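Local structure of gingipain R2 Pro-Domain (Porphyromonas gingivalis, 4IEF) at residues L35-V40 with K161-Y166; G45-P50 with Y116-S121; V56-K61 with L66-R71; A133-P138 with V171-T176; F139-V144 with T193-I198. The protein probably serves as the N-terminal propeptide of an arginine-specific cysteine protease, keeping the enzyme latent until it is removed. All blocks are in the same frame, centred on the assembly; numbering follows the deposited sequence.

Contact 1 of 5, residues L35-V40 with K161-Y166; sequences LQFTGV and KTLRIY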
# COMPACT_ATOMS: atom_id res chain seq x y z
N LEU A 35 -27.59 2.63 -8.06
CA LEU A 35 -27.33 2.97 -9.46
C LEU A 35 -27.80 4.40 -9.75
O LEU A 35 -28.96 4.73 -9.54
CB LEU A 35 -27.99 1.98 -10.44
CG LEU A 35 -27.88 2.34 -11.94
CD1 LEU A 35 -26.47 2.07 -12.47
CD2 LEU A 35 -28.92 1.60 -12.75
N GLN A 36 -26.86 5.26 -10.19
CA GLN A 36 -27.13 6.66 -10.52
C GLN A 36 -26.62 7.00 -11.91
O GLN A 36 -25.72 6.32 -12.42
CB GLN A 36 -26.50 7.63 -9.48
CG GLN A 36 -26.82 7.29 -8.02
CD GLN A 36 -27.33 8.43 -7.18
OE1 GLN A 36 -26.74 8.78 -6.16
NE2 GLN A 36 -28.51 8.96 -7.53
N PHE A 37 -27.16 8.07 -12.51
CA PHE A 37 -26.76 8.55 -13.83
C PHE A 37 -26.45 10.04 -13.74
O PHE A 37 -27.26 10.81 -13.23
CB PHE A 37 -27.85 8.26 -14.88
CG PHE A 37 -28.10 6.79 -15.12
CD1 PHE A 37 -29.11 6.12 -14.44
CD2 PHE A 37 -27.33 6.08 -16.04
CE1 PHE A 37 -29.33 4.75 -14.67
CE2 PHE A 37 -27.55 4.72 -16.25
CZ PHE A 37 -28.55 4.06 -15.56
N THR A 38 -25.25 10.43 -14.20
CA THR A 38 -24.78 11.81 -14.21
C THR A 38 -24.81 12.32 -15.65
O THR A 38 -24.19 11.72 -16.53
CB THR A 38 -23.38 11.91 -13.56
OG1 THR A 38 -23.42 11.29 -12.27
CG2 THR A 38 -22.88 13.34 -13.42
N GLY A 39 -25.55 13.39 -15.88
CA GLY A 39 -25.67 14.03 -17.19
C GLY A 39 -24.40 14.78 -17.56
O GLY A 39 -23.92 15.60 -16.78
N VAL A 40 -23.84 14.48 -18.74
CA VAL A 40 -22.63 15.14 -19.23
C VAL A 40 -22.88 15.68 -20.66
O VAL A 40 -23.69 15.13 -21.40
CB VAL A 40 -21.36 14.24 -19.17
CG1 VAL A 40 -20.95 13.91 -17.74
CG2 VAL A 40 -21.52 12.97 -19.99
N LYS A 161 -30.15 2.22 -28.50
CA LYS A 161 -30.17 3.11 -27.32
C LYS A 161 -30.85 2.40 -26.12
O LYS A 161 -31.51 3.03 -25.30
CB LYS A 161 -30.85 4.47 -27.63
CG LYS A 161 -30.03 5.37 -28.56
CD LYS A 161 -30.68 6.72 -28.82
CE LYS A 161 -30.40 7.74 -27.73
NZ LYS A 161 -30.71 9.13 -28.18
N THR A 162 -30.66 1.07 -26.04
CA THR A 162 -31.25 0.25 -24.99
C THR A 162 -30.17 -0.15 -23.98
O THR A 162 -29.12 -0.69 -24.33
CB THR A 162 -31.97 -0.97 -25.59
OG1 THR A 162 -32.98 -0.50 -26.50
CG2 THR A 162 -32.62 -1.85 -24.54
N LEU A 163 -30.46 0.14 -22.70
CA LEU A 163 -29.60 -0.22 -21.59
C LEU A 163 -30.26 -1.31 -20.76
O LEU A 163 -31.41 -1.16 -20.34
CB LEU A 163 -29.27 1.00 -20.72
CG LEU A 163 -28.39 0.75 -19.48
CD1 LEU A 163 -26.90 0.65 -19.85
CD2 LEU A 163 -28.60 1.82 -18.45
N ARG A 164 -29.52 -2.39 -20.52
CA ARG A 164 -29.95 -3.51 -19.68
C ARG A 164 -29.27 -3.38 -18.32
O ARG A 164 -28.04 -3.32 -18.25
CB ARG A 164 -29.62 -4.86 -20.35
CG ARG A 164 -30.53 -5.18 -21.51
CD ARG A 164 -30.14 -6.47 -22.20
NE ARG A 164 -31.02 -6.77 -23.32
CZ ARG A 164 -30.86 -7.80 -24.15
NH1 ARG A 164 -29.84 -8.63 -23.99
NH2 ARG A 164 -31.72 -8.00 -25.14
N ILE A 165 -30.08 -3.25 -17.26
CA ILE A 165 -29.61 -3.10 -15.89
C ILE A 165 -29.81 -4.43 -15.17
O ILE A 165 -30.94 -4.79 -14.86
CB ILE A 165 -30.32 -1.92 -15.15
CG1 ILE A 165 -30.07 -0.57 -15.88
CG2 ILE A 165 -29.88 -1.85 -13.67
CD1 ILE A 165 -31.19 0.47 -15.74
N TYR A 166 -28.71 -5.14 -14.90
CA TYR A 166 -28.76 -6.42 -14.19
C TYR A 166 -28.82 -6.15 -12.69
O TYR A 166 -27.84 -5.72 -12.09
CB TYR A 166 -27.59 -7.33 -14.58
CG TYR A 166 -27.75 -7.95 -15.95
CD1 TYR A 166 -27.43 -7.23 -17.11
CD2 TYR A 166 -28.24 -9.24 -16.11
CE1 TYR A 166 -27.60 -7.78 -18.37
CE2 TYR A 166 -28.41 -9.81 -17.37
CZ TYR A 166 -28.09 -9.07 -18.50
OH TYR A 166 -28.26 -9.62 -19.76
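Phe37 and Leu163 approach from opposite directions, and the far end of the ring meets the end of the leucine. Phe37 CZ lies 3.7 Å from Leu163 CD2, and Phe37 CE2 is 3.8 Å from the same methyl. The methyl comes at a slant to the ring. Ile165 arrives differently: its CD1 sits near the plane of the Phe37 ring, at the edge, 4.5 Å from Phe37 CZ. These residues join two separate sheets. Strand 36-42 belongs to a two-stranded hairpin, and strand 162-176 belongs to the large antiparallel sheet. No hydrogen bond links the two segments, and the contact is purely apolar. Leu35 and Ile165 cross obliquely. Leu35 CD2 rests on the isoleucine branches, 3.7 Å from Ile165 CG2 and 3.9 Å from Ile165 CD1. Leu35 extends this methyl toward strand 162-176 because its chi1 of 175° turns CG away from the backbone N. Outside the two segments, Lys93 makes a cation-pi contact with Phe37, and Leu154 packs on Leu35.

Contact 2 of 5, residues G45-P50 with Y116-S121; sequences GVAQVP and YVYGQS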
# COMPACT_ATOMS: atom_id res chain seq x y z
N GLY A 45 -25.34 15.37 -27.74
CA GLY A 45 -26.24 15.92 -26.73
C GLY A 45 -25.90 15.46 -25.33
O GLY A 45 -24.76 15.05 -25.08
N VAL A 46 -26.87 15.52 -24.42
CA VAL A 46 -26.68 15.09 -23.03
C VAL A 46 -26.64 13.58 -22.95
O VAL A 46 -27.60 12.91 -23.34
CB VAL A 46 -27.73 15.68 -22.05
CG1 VAL A 46 -27.53 15.16 -20.63
CG2 VAL A 46 -27.69 17.18 -22.07
N ALA A 47 -25.52 13.05 -22.45
CA ALA A 47 -25.29 11.63 -22.26
C ALA A 47 -25.20 11.32 -20.77
O ALA A 47 -24.97 12.23 -19.97
CB ALA A 47 -24.03 11.20 -22.99
N GLN A 48 -25.40 10.05 -20.39
CA GLN A 48 -25.40 9.64 -18.99
C GLN A 48 -24.17 8.84 -18.60
O GLN A 48 -23.79 7.89 -19.30
CB GLN A 48 -26.67 8.81 -18.67
CG GLN A 48 -28.00 9.55 -18.90
CD GLN A 48 -28.15 10.83 -18.12
OE1 GLN A 48 -27.82 10.91 -16.93
NE2 GLN A 48 -28.66 11.87 -18.77
N VAL A 49 -23.54 9.22 -17.48
CA VAL A 49 -22.40 8.52 -16.90
C VAL A 49 -22.98 7.65 -15.77
O VAL A 49 -23.40 8.19 -14.74
CB VAL A 49 -21.23 9.43 -16.43
CG1 VAL A 49 -20.16 8.62 -15.69
CG2 VAL A 49 -20.62 10.19 -17.59
N PRO A 50 -23.07 6.32 -15.94
CA PRO A 50 -23.62 5.47 -14.87
C PRO A 50 -22.62 5.26 -13.74
O PRO A 50 -21.42 5.15 -13.98
CB PRO A 50 -23.94 4.15 -15.58
CG PRO A 50 -23.59 4.35 -17.04
CD PRO A 50 -22.65 5.50 -17.10
N TYR A 116 -15.91 14.17 -24.17
CA TYR A 116 -16.44 12.83 -24.40
C TYR A 116 -16.51 12.63 -25.91
O TYR A 116 -17.19 13.39 -26.60
CB TYR A 116 -17.82 12.68 -23.72
CG TYR A 116 -17.76 12.60 -22.21
CD1 TYR A 116 -17.90 13.74 -21.42
CD2 TYR A 116 -17.59 11.38 -21.57
CE1 TYR A 116 -17.85 13.67 -20.03
CE2 TYR A 116 -17.55 11.29 -20.18
CZ TYR A 116 -17.68 12.44 -19.41
OH TYR A 116 -17.63 12.34 -18.04
N VAL A 117 -15.73 11.68 -26.44
CA VAL A 117 -15.67 11.41 -27.88
C VAL A 117 -16.18 9.98 -28.14
O VAL A 117 -15.73 9.02 -27.51
CB VAL A 117 -14.25 11.68 -28.48
CG1 VAL A 117 -13.15 10.91 -27.75
CG2 VAL A 117 -14.20 11.42 -29.99
N TYR A 118 -17.14 9.86 -29.05
CA TYR A 118 -17.75 8.60 -29.45
C TYR A 118 -16.88 7.88 -30.47
O TYR A 118 -16.44 8.49 -31.45
CB TYR A 118 -19.17 8.83 -30.02
CG TYR A 118 -20.15 9.38 -29.00
CD1 TYR A 118 -20.31 10.75 -28.84
CD2 TYR A 118 -20.93 8.53 -28.23
CE1 TYR A 118 -21.21 11.27 -27.91
CE2 TYR A 118 -21.84 9.03 -27.30
CZ TYR A 118 -21.97 10.41 -27.14
OH TYR A 118 -22.86 10.92 -26.22
N GLY A 119 -16.63 6.59 -30.24
CA GLY A 119 -15.85 5.75 -31.14
C GLY A 119 -16.73 5.04 -32.14
O GLY A 119 -17.96 5.21 -32.11
N GLN A 120 -16.13 4.20 -33.02
CA GLN A 120 -16.83 3.44 -34.06
C GLN A 120 -17.80 2.41 -33.47
O GLN A 120 -18.77 2.03 -34.14
CB GLN A 120 -15.81 2.76 -34.99
CG GLN A 120 -15.99 3.11 -36.47
CD GLN A 120 -17.25 2.51 -37.09
OE1 GLN A 120 -18.15 3.23 -37.53
NE2 GLN A 120 -17.31 1.19 -37.19
N SER A 121 -17.55 1.96 -32.21
CA SER A 121 -18.37 1.00 -31.48
C SER A 121 -19.84 1.48 -31.34
O SER A 121 -20.73 0.64 -31.17
CB SER A 121 -17.77 0.75 -30.10
OG SER A 121 -17.70 1.92 -29.31
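The beta hairpin of strands 36-42 and 45-51 meets the loop that precedes strand 133-141 here: Ala47 and Val49 of the hairpin receive the hydroxyl ends of Tyr118 and Tyr116. The residues are two apart in each segment, so two tyrosines reach alternate positions of the strand, whose side chains point toward the loop. Tyr118 OH stands 3.4 Å from Ala47 CB. Tyr116 OH lies 3.7 Å from Val49 CG2, which is also 4.1 Å from Tyr116 CZ. The valine methyl comes at a slant to the ring, and the two side chains cross at about a right angle. Both tyrosines hold CG opposite the carbonyl carbon, with chi1 at -73° for Tyr116 and -65° for Tyr118, and both rings extend toward the strand. Val49 turns CG2 to the Tyr116 ring while CG1 stands anti to its backbone N.

Lys102 makes a cation-pi contact with Tyr116 and Lys44 one with Tyr118, and Tyr122 meets Tyr118 edge to face. No hydrogen bond joins the two segments themselves, where methyl groups pack against the phenol ends. The Tyr118 hydroxyl has its polar partner in Thr42 OG1 of the same hairpin, and this hydrogen bond fixes the end of the ring against the hairpin.

Contact 3 of 5, residues V56-K61 with L66-R71; sequences VNISEK and LPILSR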
# COMPACT_ATOMS: atom_id res chain seq x y z
N VAL A 56 -16.61 0.37 -11.06
CA VAL A 56 -15.38 0.96 -11.61
C VAL A 56 -15.45 0.97 -13.15
O VAL A 56 -15.78 -0.04 -13.76
CB VAL A 56 -14.13 0.20 -11.08
CG1 VAL A 56 -12.90 0.42 -11.96
CG2 VAL A 56 -13.83 0.59 -9.63
N ASN A 57 -15.11 2.11 -13.75
CA ASN A 57 -15.08 2.26 -15.20
C ASN A 57 -13.68 1.91 -15.73
O ASN A 57 -12.72 2.64 -15.48
CB ASN A 57 -15.52 3.68 -15.61
CG ASN A 57 -15.19 4.11 -17.03
OD1 ASN A 57 -15.20 3.32 -17.99
ND2 ASN A 57 -14.93 5.39 -17.21
N ILE A 58 -13.59 0.78 -16.44
CA ILE A 58 -12.38 0.28 -17.11
C ILE A 58 -12.67 0.14 -18.62
O ILE A 58 -11.90 -0.51 -19.34
CB ILE A 58 -11.81 -1.02 -16.47
CG1 ILE A 58 -12.88 -2.10 -16.31
CG2 ILE A 58 -11.10 -0.75 -15.16
CD1 ILE A 58 -12.89 -3.17 -17.43
N SER A 59 -13.78 0.74 -19.08
CA SER A 59 -14.22 0.72 -20.48
C SER A 59 -13.22 1.43 -21.38
O SER A 59 -12.72 2.51 -21.04
CB SER A 59 -15.59 1.38 -20.62
OG SER A 59 -16.53 0.83 -19.71
N GLU A 60 -12.93 0.81 -22.53
CA GLU A 60 -12.02 1.29 -23.57
C GLU A 60 -12.50 2.65 -24.09
O GLU A 60 -13.71 2.86 -24.21
CB GLU A 60 -11.98 0.26 -24.71
CG GLU A 60 -11.01 0.54 -25.85
CD GLU A 60 -11.17 -0.33 -27.08
OE1 GLU A 60 -11.86 -1.37 -27.01
OE2 GLU A 60 -10.59 0.04 -28.13
N LYS A 61 -11.55 3.56 -24.39
CA LYS A 61 -11.82 4.91 -24.89
C LYS A 61 -12.74 4.87 -26.13
O LYS A 61 -12.47 4.13 -27.08
CB LYS A 61 -10.50 5.62 -25.21
CG LYS A 61 -10.64 7.13 -25.41
CD LYS A 61 -9.34 7.73 -25.92
CE LYS A 61 -9.50 9.18 -26.30
NZ LYS A 61 -10.28 9.31 -27.55
N LEU A 66 -19.52 1.62 -18.96
CA LEU A 66 -20.32 0.57 -18.36
C LEU A 66 -19.54 -0.01 -17.19
O LEU A 66 -18.80 -1.00 -17.35
CB LEU A 66 -20.72 -0.47 -19.42
CG LEU A 66 -21.55 0.08 -20.60
CD1 LEU A 66 -21.45 -0.81 -21.83
CD2 LEU A 66 -23.00 0.37 -20.20
N PRO A 67 -19.66 0.64 -15.99
CA PRO A 67 -18.89 0.20 -14.82
C PRO A 67 -19.07 -1.26 -14.45
O PRO A 67 -20.14 -1.84 -14.66
CB PRO A 67 -19.41 1.10 -13.69
CG PRO A 67 -19.89 2.31 -14.38
CD PRO A 67 -20.47 1.83 -15.68
N ILE A 68 -18.00 -1.85 -13.90
CA ILE A 68 -17.95 -3.23 -13.46
C ILE A 68 -17.66 -3.31 -11.95
O ILE A 68 -17.19 -2.33 -11.35
CB ILE A 68 -16.89 -4.05 -14.27
CG1 ILE A 68 -15.44 -3.60 -13.97
CG2 ILE A 68 -17.21 -4.08 -15.79
CD1 ILE A 68 -14.39 -4.73 -14.15
N LEU A 69 -17.94 -4.46 -11.35
CA LEU A 69 -17.63 -4.73 -9.96
C LEU A 69 -16.69 -5.93 -9.94
O LEU A 69 -17.00 -6.97 -10.53
CB LEU A 69 -18.89 -4.97 -9.11
CG LEU A 69 -18.67 -4.99 -7.60
CD1 LEU A 69 -19.83 -4.36 -6.90
CD2 LEU A 69 -18.41 -6.42 -7.09
N SER A 70 -15.55 -5.79 -9.26
CA SER A 70 -14.53 -6.83 -9.20
C SER A 70 -14.28 -7.31 -7.78
O SER A 70 -14.26 -6.51 -6.84
CB SER A 70 -13.23 -6.34 -9.81
OG SER A 70 -13.38 -6.00 -11.18
N ARG A 71 -14.12 -8.64 -7.63
CA ARG A 71 -13.85 -9.31 -6.36
C ARG A 71 -12.83 -10.42 -6.55
O ARG A 71 -12.86 -11.14 -7.55
CB ARG A 71 -15.15 -9.88 -5.74
CG ARG A 71 -16.06 -8.84 -5.08
CD ARG A 71 -15.41 -8.15 -3.89
NE ARG A 71 -16.30 -7.13 -3.33
CZ ARG A 71 -17.16 -7.34 -2.34
NH1 ARG A 71 -17.24 -8.54 -1.76
NH2 ARG A 71 -17.94 -6.36 -1.90
O HOH W 1 -16.11 -0.31 -16.99
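Ile58 and Ile68 both hold CG1 between the backbone N and the carbonyl carbon, at chi1 50° and 68°, and this brings their longer branches together. The side chains cross at about a right angle, with Ile58 CG1 3.7 Å from Ile68 CD1. Val56 and Ile68 form a single antiparallel bridge, a hydrogen-bonded pair. Val56 N donates to Ile68 O at 2.8 Å, and Ile68 N returns to Val56 O at 2.9 Å. Further on, Leu66 N reaches Ser59 OG at 3.2 Å in a nearly straight bond (175° at the hydrogen). Asn57 shapes the turn before it: its OD1 accepts from Ser59 N at 3.1 Å, an Asx turn. A water bridges the two segments with four hydrogen bonds. It accepts from Ile58 N at 2.8 Å and from Ser59 OG, and donates to Leu66 O at 2.8 Å and, less closely, to Val56 O.

The chain of another protein packs on Val56 and Ile58. Segment 66-71 runs into strand 69-74, which pairs with strand 144-157. Leu154 of that strand touches both Leu66 and Pro67.

Contact 4 of 5, residues A133-P138 with V171-T176; sequences ATLSDP and VAVSET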
# COMPACT_ATOMS: atom_id res chain seq x y z
N ALA A 133 -20.23 -11.51 -17.00
CA ALA A 133 -19.27 -12.03 -16.03
C ALA A 133 -18.00 -12.56 -16.71
O ALA A 133 -18.08 -13.32 -17.68
CB ALA A 133 -19.90 -13.12 -15.18
N THR A 134 -16.83 -12.12 -16.21
CA THR A 134 -15.52 -12.54 -16.72
C THR A 134 -14.54 -12.83 -15.56
O THR A 134 -14.82 -12.49 -14.41
CB THR A 134 -14.90 -11.47 -17.64
OG1 THR A 134 -14.58 -10.29 -16.87
CG2 THR A 134 -15.75 -11.15 -18.88
N LEU A 135 -13.39 -13.43 -15.90
CA LEU A 135 -12.30 -13.68 -14.97
C LEU A 135 -11.07 -12.93 -15.44
O LEU A 135 -10.79 -12.91 -16.65
CB LEU A 135 -11.97 -15.18 -14.84
CG LEU A 135 -12.94 -16.05 -14.04
CD1 LEU A 135 -12.63 -17.51 -14.25
CD2 LEU A 135 -12.88 -15.75 -12.54
N SER A 136 -10.33 -12.31 -14.51
CA SER A 136 -9.07 -11.65 -14.82
C SER A 136 -7.96 -12.71 -14.76
O SER A 136 -8.23 -13.84 -14.33
CB SER A 136 -8.81 -10.48 -13.87
OG SER A 136 -9.67 -9.39 -14.18
N ASP A 137 -6.74 -12.39 -15.22
CA ASP A 137 -5.61 -13.32 -15.24
C ASP A 137 -5.26 -13.83 -13.83
O ASP A 137 -5.23 -13.03 -12.89
CB ASP A 137 -4.37 -12.67 -15.88
CG ASP A 137 -4.48 -12.46 -17.38
OD1 ASP A 137 -5.23 -13.22 -18.03
OD2 ASP A 137 -3.79 -11.58 -17.91
N PRO A 138 -5.02 -15.15 -13.64
CA PRO A 138 -4.71 -15.66 -12.29
C PRO A 138 -3.38 -15.15 -11.76
O PRO A 138 -2.44 -14.90 -12.52
CB PRO A 138 -4.67 -17.18 -12.47
CG PRO A 138 -4.42 -17.39 -13.93
CD PRO A 138 -5.05 -16.24 -14.65
N VAL A 171 -22.85 -15.97 -9.93
CA VAL A 171 -21.87 -16.71 -10.72
C VAL A 171 -21.29 -17.88 -9.92
O VAL A 171 -21.16 -17.82 -8.70
CB VAL A 171 -20.73 -15.82 -11.30
CG1 VAL A 171 -21.28 -14.78 -12.27
CG2 VAL A 171 -19.89 -15.16 -10.20
N ALA A 172 -20.91 -18.94 -10.65
CA ALA A 172 -20.21 -20.10 -10.11
C ALA A 172 -18.80 -20.12 -10.70
O ALA A 172 -18.64 -20.19 -11.93
CB ALA A 172 -20.97 -21.38 -10.44
N VAL A 173 -17.79 -19.96 -9.84
CA VAL A 173 -16.39 -19.98 -10.26
C VAL A 173 -15.84 -21.35 -9.86
O VAL A 173 -15.75 -21.66 -8.66
CB VAL A 173 -15.56 -18.79 -9.71
CG1 VAL A 173 -14.09 -18.90 -10.12
CG2 VAL A 173 -16.14 -17.45 -10.19
N SER A 174 -15.57 -22.20 -10.86
CA SER A 174 -15.12 -23.58 -10.66
C SER A 174 -13.93 -23.92 -11.55
O SER A 174 -13.68 -23.22 -12.53
CB SER A 174 -16.27 -24.54 -10.95
OG SER A 174 -16.78 -24.34 -12.26
N GLU A 175 -13.21 -25.00 -11.21
CA GLU A 175 -12.05 -25.45 -11.99
C GLU A 175 -12.47 -26.29 -13.18
O GLU A 175 -13.54 -26.89 -13.17
CB GLU A 175 -11.03 -26.22 -11.12
CG GLU A 175 -11.61 -27.26 -10.19
CD GLU A 175 -10.58 -28.16 -9.54
OE1 GLU A 175 -9.94 -27.75 -8.54
OE2 GLU A 175 -10.44 -29.30 -10.02
N THR A 176 -11.65 -26.28 -14.24
CA THR A 176 -11.87 -27.04 -15.47
C THR A 176 -10.89 -28.22 -15.52
O THR A 176 -10.11 -28.41 -14.59
CB THR A 176 -11.70 -26.14 -16.72
OG1 THR A 176 -10.36 -25.64 -16.78
CG2 THR A 176 -12.68 -24.99 -16.74
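Ala133 and Val171 touch methyl to methyl, with Ala133 CB 3.6 Å from Val171 CG1. Two residues further along each segment, Leu135 CD2 lies 4.2 Å from Val173 CG1, a looser pair in which the leucine lies at a slant to the valine. These two apolar contacts make up the whole meeting. There is no hydrogen bond between the segments. The backbones stand well apart, with Ala133 CA 7.5 Å from Val171 CA and Leu135 CA 8.9 Å from Val173 CA. The four side chains bridge the gap, each pointing toward the other segment. The valines use different rotations to do so. Val171 sets CG1 opposite its carbonyl carbon (chi1 -63°), while Val173 sets CG1 opposite its backbone N (chi1 177°).

Outside this pair, Phe151 packs on Val171, while Val85 and Val83 of strand 79-93 lie against Ala133 and Leu135. On segment 133-138, Thr134 OG1 and Ser136 OG are both hydrogen-bonded to Asn150 ND2. Strand 144-157 pairs antiparallel with both 133-141 and 162-176; its two partners meet here through side chains, consistent with a curled sheet. Strand 79-93 flanks 162-176 in the same sheet.

Contact 5 of 5, residues F139-V144 with T193-I198; sequences FILRDV and TGFEDI. With CA (calcium ion), chain K.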
# COMPACT_ATOMS: atom_id res chain seq x y z
N PHE A 139 -3.31 -14.97 -10.43
CA PHE A 139 -2.12 -14.46 -9.76
C PHE A 139 -1.76 -15.34 -8.57
O PHE A 139 -2.59 -16.11 -8.10
CB PHE A 139 -2.36 -13.00 -9.31
CG PHE A 139 -3.45 -12.79 -8.29
CD1 PHE A 139 -3.17 -12.81 -6.93
CD2 PHE A 139 -4.76 -12.50 -8.69
CE1 PHE A 139 -4.19 -12.59 -5.99
CE2 PHE A 139 -5.77 -12.27 -7.75
CZ PHE A 139 -5.48 -12.32 -6.40
N ILE A 140 -0.53 -15.19 -8.07
CA ILE A 140 -0.10 -15.88 -6.87
C ILE A 140 0.27 -14.82 -5.83
O ILE A 140 1.10 -13.94 -6.10
CB ILE A 140 1.03 -16.93 -7.10
CG1 ILE A 140 0.55 -18.06 -8.07
CG2 ILE A 140 1.50 -17.52 -5.75
CD1 ILE A 140 1.67 -18.84 -8.79
N LEU A 141 -0.38 -14.87 -4.67
CA LEU A 141 -0.10 -14.01 -3.53
C LEU A 141 0.49 -14.89 -2.45
O LEU A 141 -0.23 -15.55 -1.71
CB LEU A 141 -1.36 -13.23 -3.05
CG LEU A 141 -1.20 -12.34 -1.80
CD1 LEU A 141 -0.08 -11.31 -1.97
CD2 LEU A 141 -2.51 -11.66 -1.46
N ARG A 142 1.84 -14.96 -2.44
CA ARG A 142 2.68 -15.76 -1.54
C ARG A 142 2.36 -17.27 -1.70
O ARG A 142 2.91 -17.89 -2.61
CB ARG A 142 2.58 -15.28 -0.08
CG ARG A 142 3.71 -15.78 0.78
CD ARG A 142 4.01 -14.89 1.95
NE ARG A 142 5.30 -15.25 2.56
CZ ARG A 142 6.36 -14.46 2.63
NH1 ARG A 142 6.30 -13.21 2.19
NH2 ARG A 142 7.48 -14.90 3.19
N ASP A 143 1.49 -17.84 -0.85
CA ASP A 143 1.15 -19.26 -0.87
C ASP A 143 -0.26 -19.53 -1.41
O ASP A 143 -0.69 -20.69 -1.42
CB ASP A 143 1.30 -19.87 0.54
CG ASP A 143 2.69 -19.78 1.13
OD1 ASP A 143 2.85 -19.16 2.20
OD2 ASP A 143 3.63 -20.33 0.51
N VAL A 144 -0.98 -18.49 -1.87
CA VAL A 144 -2.35 -18.65 -2.36
C VAL A 144 -2.47 -18.17 -3.82
O VAL A 144 -2.05 -17.05 -4.15
CB VAL A 144 -3.40 -17.95 -1.45
CG1 VAL A 144 -4.82 -18.16 -1.98
CG2 VAL A 144 -3.31 -18.44 -0.00
N THR A 193 3.09 -17.70 9.08
CA THR A 193 1.65 -17.45 9.26
C THR A 193 1.25 -15.96 9.10
O THR A 193 0.06 -15.64 9.18
CB THR A 193 1.21 -18.00 10.65
OG1 THR A 193 -0.21 -17.99 10.75
CG2 THR A 193 1.84 -17.24 11.83
N GLY A 194 2.22 -15.09 8.86
CA GLY A 194 2.04 -13.64 8.75
C GLY A 194 1.12 -13.11 7.66
O GLY A 194 0.62 -12.00 7.79
N PHE A 195 0.90 -13.89 6.59
CA PHE A 195 0.05 -13.46 5.47
C PHE A 195 -1.41 -13.96 5.58
O PHE A 195 -2.20 -13.64 4.70
CB PHE A 195 0.66 -13.93 4.14
CG PHE A 195 1.45 -12.86 3.42
CD1 PHE A 195 1.04 -12.38 2.18
CD2 PHE A 195 2.63 -12.35 3.97
CE1 PHE A 195 1.78 -11.40 1.52
CE2 PHE A 195 3.37 -11.38 3.30
CZ PHE A 195 2.94 -10.90 2.08
N GLU A 196 -1.76 -14.69 6.66
CA GLU A 196 -3.11 -15.22 6.89
C GLU A 196 -4.17 -14.13 6.90
O GLU A 196 -5.19 -14.28 6.23
CB GLU A 196 -3.19 -16.04 8.19
CG GLU A 196 -2.50 -17.39 8.14
CD GLU A 196 -3.00 -18.36 7.09
OE1 GLU A 196 -3.89 -19.18 7.42
OE2 GLU A 196 -2.51 -18.31 5.94
N ASP A 197 -3.91 -13.01 7.60
CA ASP A 197 -4.84 -11.88 7.67
C ASP A 197 -4.92 -11.11 6.34
O ASP A 197 -5.95 -10.49 6.06
CB ASP A 197 -4.47 -10.93 8.81
CG ASP A 197 -5.69 -10.32 9.46
OD1 ASP A 197 -6.32 -11.00 10.31
OD2 ASP A 197 -6.05 -9.18 9.11
N ILE A 198 -3.85 -11.18 5.52
CA ILE A 198 -3.81 -10.55 4.19
C ILE A 198 -4.75 -11.36 3.28
O ILE A 198 -5.56 -10.76 2.57
CB ILE A 198 -2.35 -10.46 3.65
CG1 ILE A 198 -1.55 -9.39 4.42
CG2 ILE A 198 -2.30 -10.20 2.13
CD1 ILE A 198 -0.05 -9.57 4.39
CA CA K . 3.22 -12.72 -6.67
O HOH W 2 4.78 -11.64 -8.41
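Leu141 N donates to Val144 O at 2.8 Å, and Val144 N returns to Leu141 O at 3.0 Å. This closes a type II' turn and puts Arg142 at its tip. From there the extended Arg142 chain passes over one face of the Phe195 ring. Arg142 CD lies 3.6 Å from the ring centroid and 16° off the normal, a CH-pi contact. Ile198 CD1 covers the opposite face. The turn joins strands 133-141 and 144-157 as a beta hairpin, and Phe195 sits just before helix 196-202, so hairpin tip and helix start pack together. Leu141 meets the ring at its edge, with CD1 4.0 Å from Phe195 CE1, while its other branch, CD2, lies 3.9 Å from Ile198 CG2. The guanidinium is turned 37° from the ring plane, and its strongest polar partner is the backbone of another protein's chain. Beside the turn, Ile140 O binds a calcium ion at 2.5 Å; acidic side chains and backbone atoms of that other chain, and a water, also bind the ion.

How the contacts relate
Contacts 1 and 2 lie on one side of the chain's centre, and contact 3 touches both but sits nearer the middle. Their centres are 12 to 15 Å apart. Along the sequence contact 3 is nested inside the loop of contact 2, which is nested inside that of contact 1. Contacts 1 and 2 share the hairpin 36-42/45-51. Contacts 1 and 4 both use strand 162-176 but lie about 26 Å apart, centre to centre. Contacts 4 and 5 share strand 133-141; contact 5 is about 38 Å from contact 1 and 41 Å from contact 2, centre to centre. Contacts 1, 3, 4 and 5 each reach the large sheet, which thus connects the hairpin region to the calcium site shared with the other protein.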